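Local structure of phosphotriesterase homology protein (Escherichia coli, 1BF6) at residues G151-T162 with R180-N191. The protein hydrolyses phosphorylated glyceryl acetates and, as a zinc-dependent member of the phosphotriesterase family, also acts on aromatic acetates and propionates. Residues are numbered along the deposited sequence; the frame is centred on the assembly and turned at random.
Sequences GRPISTHTSFST and RVTVGHCDLKDN. With ZN (zinc ion), chain D; SO4 (sulfate ion), chain E.
The imidazoles of His157 and His185 meet in an offset edge-to-face pair, the edge of His185 turned to the face of His157, with planes at 87°. One zinc joins them, held by His157 ND1 at 2.3 Å and His185 NE2 at 2.2 Å; Glu124 completes the protein ligands. Thr158 O also lies in the plane of the His185 ring, at its edge, whereas Ser159 OG takes the NE2-H of His157 in that ring's plane. At the opposite end of the strands, Pro153 CB lies over one face of the Arg180 guanidinium; Pro153 CD is 3.3 Å from Arg180 NH2 and also lies over a face of the Arg152 guanidinium. A water at the Arg180 edge links NE to Gly151 O, though the strongest polar partner of Arg180 is Phe289. The Arg180 chain bends at chi2 and chi3, which brings the guanidinium back to the proline.

Between these ends, strands 154-157 and 181-183 run parallel within the TIM barrel, flanking helix 164-173 in a beta-alpha-beta unit. Ile154 N, Thr182 N and Thr156 N donate to Arg180 O, Ile154 O and Thr182 O. Beyond the strands, Thr158 OG1 donates to Gly184 O (2.7 Å) in the carbonyl plane, and the Thr158 and Val183 side chains cross at about a right angle, CG2 against CG1. Ser161 OG gives its proton to His185 O at 2.7 Å, tilted 30° from the carbonyl plane, and accepts Leu188 N at 2.9 Å. With an alanine here, His185 O and Leu188 N would probably lose their shared hydroxyl partner, leaving the loop after His185 less firmly tied. Lys189 NZ reaches a sulfate, probably from the crystallisation liquor.

Asp208 accepts from His185 ND1, probably orienting the ring and strengthening NE2 as a zinc donor; backbone and hydroxyl bonds probably help set the spacing of two ligands of the two-zinc site.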
# COMPACT_ATOMS: atom_id res chain seq x y z
N GLY A 151 8.06 -3.71 15.73
CA GLY A 151 6.70 -4.21 15.71
C GLY A 151 5.84 -3.57 14.62
O GLY A 151 4.69 -3.98 14.46
N ARG A 152 6.35 -2.57 13.90
CA ARG A 152 5.56 -1.94 12.84
C ARG A 152 5.31 -2.95 11.72
O ARG A 152 6.21 -3.73 11.36
CB ARG A 152 6.21 -0.66 12.31
CG ARG A 152 6.42 0.44 13.35
CD ARG A 152 5.21 0.67 14.24
NE ARG A 152 4.02 1.08 13.49
CZ ARG A 152 2.77 0.73 13.80
NH1 ARG A 152 2.52 -0.04 14.85
NH2 ARG A 152 1.76 1.12 13.02
N PRO A 153 4.09 -2.97 11.15
CA PRO A 153 3.78 -3.92 10.09
C PRO A 153 4.52 -3.72 8.76
O PRO A 153 5.15 -2.68 8.53
CB PRO A 153 2.25 -3.77 9.95
CG PRO A 153 2.03 -2.37 10.23
CD PRO A 153 2.94 -2.09 11.42
N ILE A 154 4.51 -4.76 7.96
CA ILE A 154 5.15 -4.77 6.64
C ILE A 154 4.07 -4.82 5.56
O ILE A 154 3.15 -5.63 5.62
CB ILE A 154 6.08 -6.01 6.52
CG1 ILE A 154 7.25 -5.86 7.51
CG2 ILE A 154 6.55 -6.23 5.08
CD1 ILE A 154 8.06 -7.13 7.69
N SER A 155 4.21 -3.95 4.56
CA SER A 155 3.27 -3.87 3.44
C SER A 155 4.08 -4.04 2.16
O SER A 155 4.99 -3.26 1.89
CB SER A 155 2.55 -2.52 3.46
OG SER A 155 1.62 -2.42 2.40
N THR A 156 3.72 -5.04 1.36
CA THR A 156 4.49 -5.35 0.15
C THR A 156 3.93 -4.95 -1.22
O THR A 156 2.79 -4.51 -1.34
CB THR A 156 4.78 -6.87 0.09
OG1 THR A 156 3.65 -7.56 -0.45
CG2 THR A 156 5.10 -7.44 1.50
N HIS A 157 4.77 -5.13 -2.24
CA HIS A 157 4.44 -4.88 -3.65
C HIS A 157 4.70 -6.19 -4.39
O HIS A 157 5.83 -6.70 -4.35
CB HIS A 157 5.35 -3.79 -4.28
CG HIS A 157 5.40 -3.81 -5.79
ND1 HIS A 157 4.84 -2.80 -6.55
CD2 HIS A 157 6.03 -4.67 -6.63
CE1 HIS A 157 5.14 -3.06 -7.80
NE2 HIS A 157 5.86 -4.19 -7.91
N THR A 158 3.67 -6.77 -4.99
CA THR A 158 3.89 -7.95 -5.80
C THR A 158 3.75 -7.42 -7.23
O THR A 158 2.88 -6.59 -7.51
CB THR A 158 2.87 -9.13 -5.58
OG1 THR A 158 1.53 -8.70 -5.85
CG2 THR A 158 2.99 -9.69 -4.16
N SER A 159 4.68 -7.81 -8.09
CA SER A 159 4.67 -7.39 -9.49
C SER A 159 3.69 -8.26 -10.26
O SER A 159 3.91 -9.46 -10.44
CB SER A 159 6.07 -7.46 -10.08
OG SER A 159 6.84 -6.35 -9.63
N PHE A 160 2.60 -7.65 -10.70
CA PHE A 160 1.56 -8.37 -11.44
C PHE A 160 1.05 -9.59 -10.69
O PHE A 160 0.85 -10.66 -11.27
CB PHE A 160 2.03 -8.69 -12.86
CG PHE A 160 2.30 -7.45 -13.67
CD1 PHE A 160 1.23 -6.64 -14.07
CD2 PHE A 160 3.60 -7.04 -13.93
CE1 PHE A 160 1.46 -5.43 -14.72
CE2 PHE A 160 3.84 -5.83 -14.58
CZ PHE A 160 2.77 -5.02 -14.98
N SER A 161 0.85 -9.40 -9.39
CA SER A 161 0.33 -10.43 -8.49
C SER A 161 1.16 -11.70 -8.39
O SER A 161 0.61 -12.78 -8.16
CB SER A 161 -1.13 -10.76 -8.86
OG SER A 161 -1.91 -9.57 -8.87
N THR A 162 2.48 -11.58 -8.56
CA THR A 162 3.37 -12.75 -8.49
C THR A 162 4.26 -12.72 -7.25
O THR A 162 4.53 -11.65 -6.71
CB THR A 162 4.33 -12.85 -9.71
OG1 THR A 162 5.23 -11.73 -9.70
CG2 THR A 162 3.56 -12.88 -11.02
N ARG A 180 1.10 -9.72 10.66
CA ARG A 180 1.61 -8.36 10.66
C ARG A 180 2.12 -7.95 9.26
O ARG A 180 2.77 -6.91 9.10
CB ARG A 180 2.71 -8.21 11.72
CG ARG A 180 2.25 -8.61 13.14
CD ARG A 180 1.08 -7.74 13.63
NE ARG A 180 1.47 -6.34 13.82
CZ ARG A 180 0.79 -5.29 13.36
NH1 ARG A 180 -0.35 -5.44 12.69
NH2 ARG A 180 1.28 -4.06 13.53
N VAL A 181 1.79 -8.77 8.27
CA VAL A 181 2.17 -8.55 6.87
C VAL A 181 0.91 -8.44 5.99
O VAL A 181 -0.05 -9.20 6.16
CB VAL A 181 3.02 -9.73 6.33
CG1 VAL A 181 3.38 -9.52 4.86
CG2 VAL A 181 4.30 -9.90 7.17
N THR A 182 0.91 -7.49 5.06
CA THR A 182 -0.19 -7.32 4.12
C THR A 182 0.42 -7.35 2.71
O THR A 182 1.37 -6.61 2.43
CB THR A 182 -1.00 -6.03 4.39
OG1 THR A 182 -2.12 -5.99 3.50
CG2 THR A 182 -0.16 -4.77 4.23
N VAL A 183 -0.06 -8.25 1.86
CA VAL A 183 0.45 -8.44 0.50
C VAL A 183 -0.24 -7.53 -0.53
O VAL A 183 -1.43 -7.68 -0.81
CB VAL A 183 0.33 -9.92 0.06
CG1 VAL A 183 0.90 -10.12 -1.33
CG2 VAL A 183 1.06 -10.82 1.05
N GLY A 184 0.54 -6.62 -1.11
CA GLY A 184 -0.00 -5.68 -2.09
C GLY A 184 -0.18 -6.21 -3.49
O GLY A 184 0.52 -7.13 -3.92
N HIS A 185 -1.13 -5.61 -4.22
CA HIS A 185 -1.44 -5.97 -5.60
C HIS A 185 -1.78 -7.41 -5.88
O HIS A 185 -1.24 -8.02 -6.80
CB HIS A 185 -0.29 -5.56 -6.53
CG HIS A 185 0.33 -4.25 -6.18
ND1 HIS A 185 -0.37 -3.16 -5.72
CD2 HIS A 185 1.64 -3.90 -6.15
CE1 HIS A 185 0.50 -2.22 -5.43
NE2 HIS A 185 1.72 -2.65 -5.68
N CYS A 186 -2.70 -7.99 -5.11
CA CYS A 186 -3.10 -9.37 -5.35
C CYS A 186 -4.20 -9.45 -6.40
O CYS A 186 -4.60 -10.55 -6.80
CB CYS A 186 -3.61 -10.02 -4.06
SG CYS A 186 -2.39 -10.15 -2.74
N ASP A 187 -4.62 -8.29 -6.89
CA ASP A 187 -5.73 -8.18 -7.85
C ASP A 187 -5.38 -7.73 -9.28
O ASP A 187 -6.08 -6.90 -9.85
CB ASP A 187 -6.80 -7.26 -7.24
CG ASP A 187 -6.30 -5.82 -7.06
OD1 ASP A 187 -5.06 -5.60 -7.00
OD2 ASP A 187 -7.14 -4.89 -6.98
N LEU A 188 -4.33 -8.29 -9.87
CA LEU A 188 -3.95 -7.94 -11.24
C LEU A 188 -4.10 -9.12 -12.21
O LEU A 188 -3.74 -9.03 -13.39
CB LEU A 188 -2.53 -7.35 -11.28
CG LEU A 188 -2.44 -5.92 -10.75
CD1 LEU A 188 -1.00 -5.50 -10.48
CD2 LEU A 188 -3.11 -4.99 -11.74
N LYS A 189 -4.69 -10.20 -11.72
CA LYS A 189 -4.94 -11.41 -12.51
C LYS A 189 -5.83 -12.34 -11.67
O LYS A 189 -6.08 -12.06 -10.49
CB LYS A 189 -3.63 -12.12 -12.85
CG LYS A 189 -2.93 -12.73 -11.65
CD LYS A 189 -1.79 -13.62 -12.08
CE LYS A 189 -1.00 -14.07 -10.88
NZ LYS A 189 0.18 -14.87 -11.30
N ASP A 190 -6.35 -13.40 -12.30
CA ASP A 190 -7.16 -14.39 -11.60
C ASP A 190 -6.12 -14.97 -10.65
O ASP A 190 -5.19 -15.65 -11.07
CB ASP A 190 -7.69 -15.46 -12.57
CG ASP A 190 -8.75 -14.92 -13.56
OD1 ASP A 190 -9.21 -13.77 -13.38
OD2 ASP A 190 -9.12 -15.64 -14.51
N ASN A 191 -6.28 -14.66 -9.37
CA ASN A 191 -5.29 -15.04 -8.36
C ASN A 191 -5.90 -15.68 -7.10
O ASN A 191 -5.29 -15.66 -6.03
CB ASN A 191 -4.56 -13.73 -8.00
CG ASN A 191 -3.19 -13.94 -7.36
OD1 ASN A 191 -2.71 -13.06 -6.65
ND2 ASN A 191 -2.55 -15.06 -7.64
ZN ZN D . 3.39 -1.26 -5.71
S SO4 E . 2.85 -16.54 -9.22
O1 SO4 E . 3.14 -16.69 -10.65
O2 SO4 E . 4.11 -16.08 -8.49
O3 SO4 E . 1.75 -15.48 -8.94
O4 SO4 E . 2.33 -17.88 -8.68
O HOH W 1 3.63 -6.12 15.66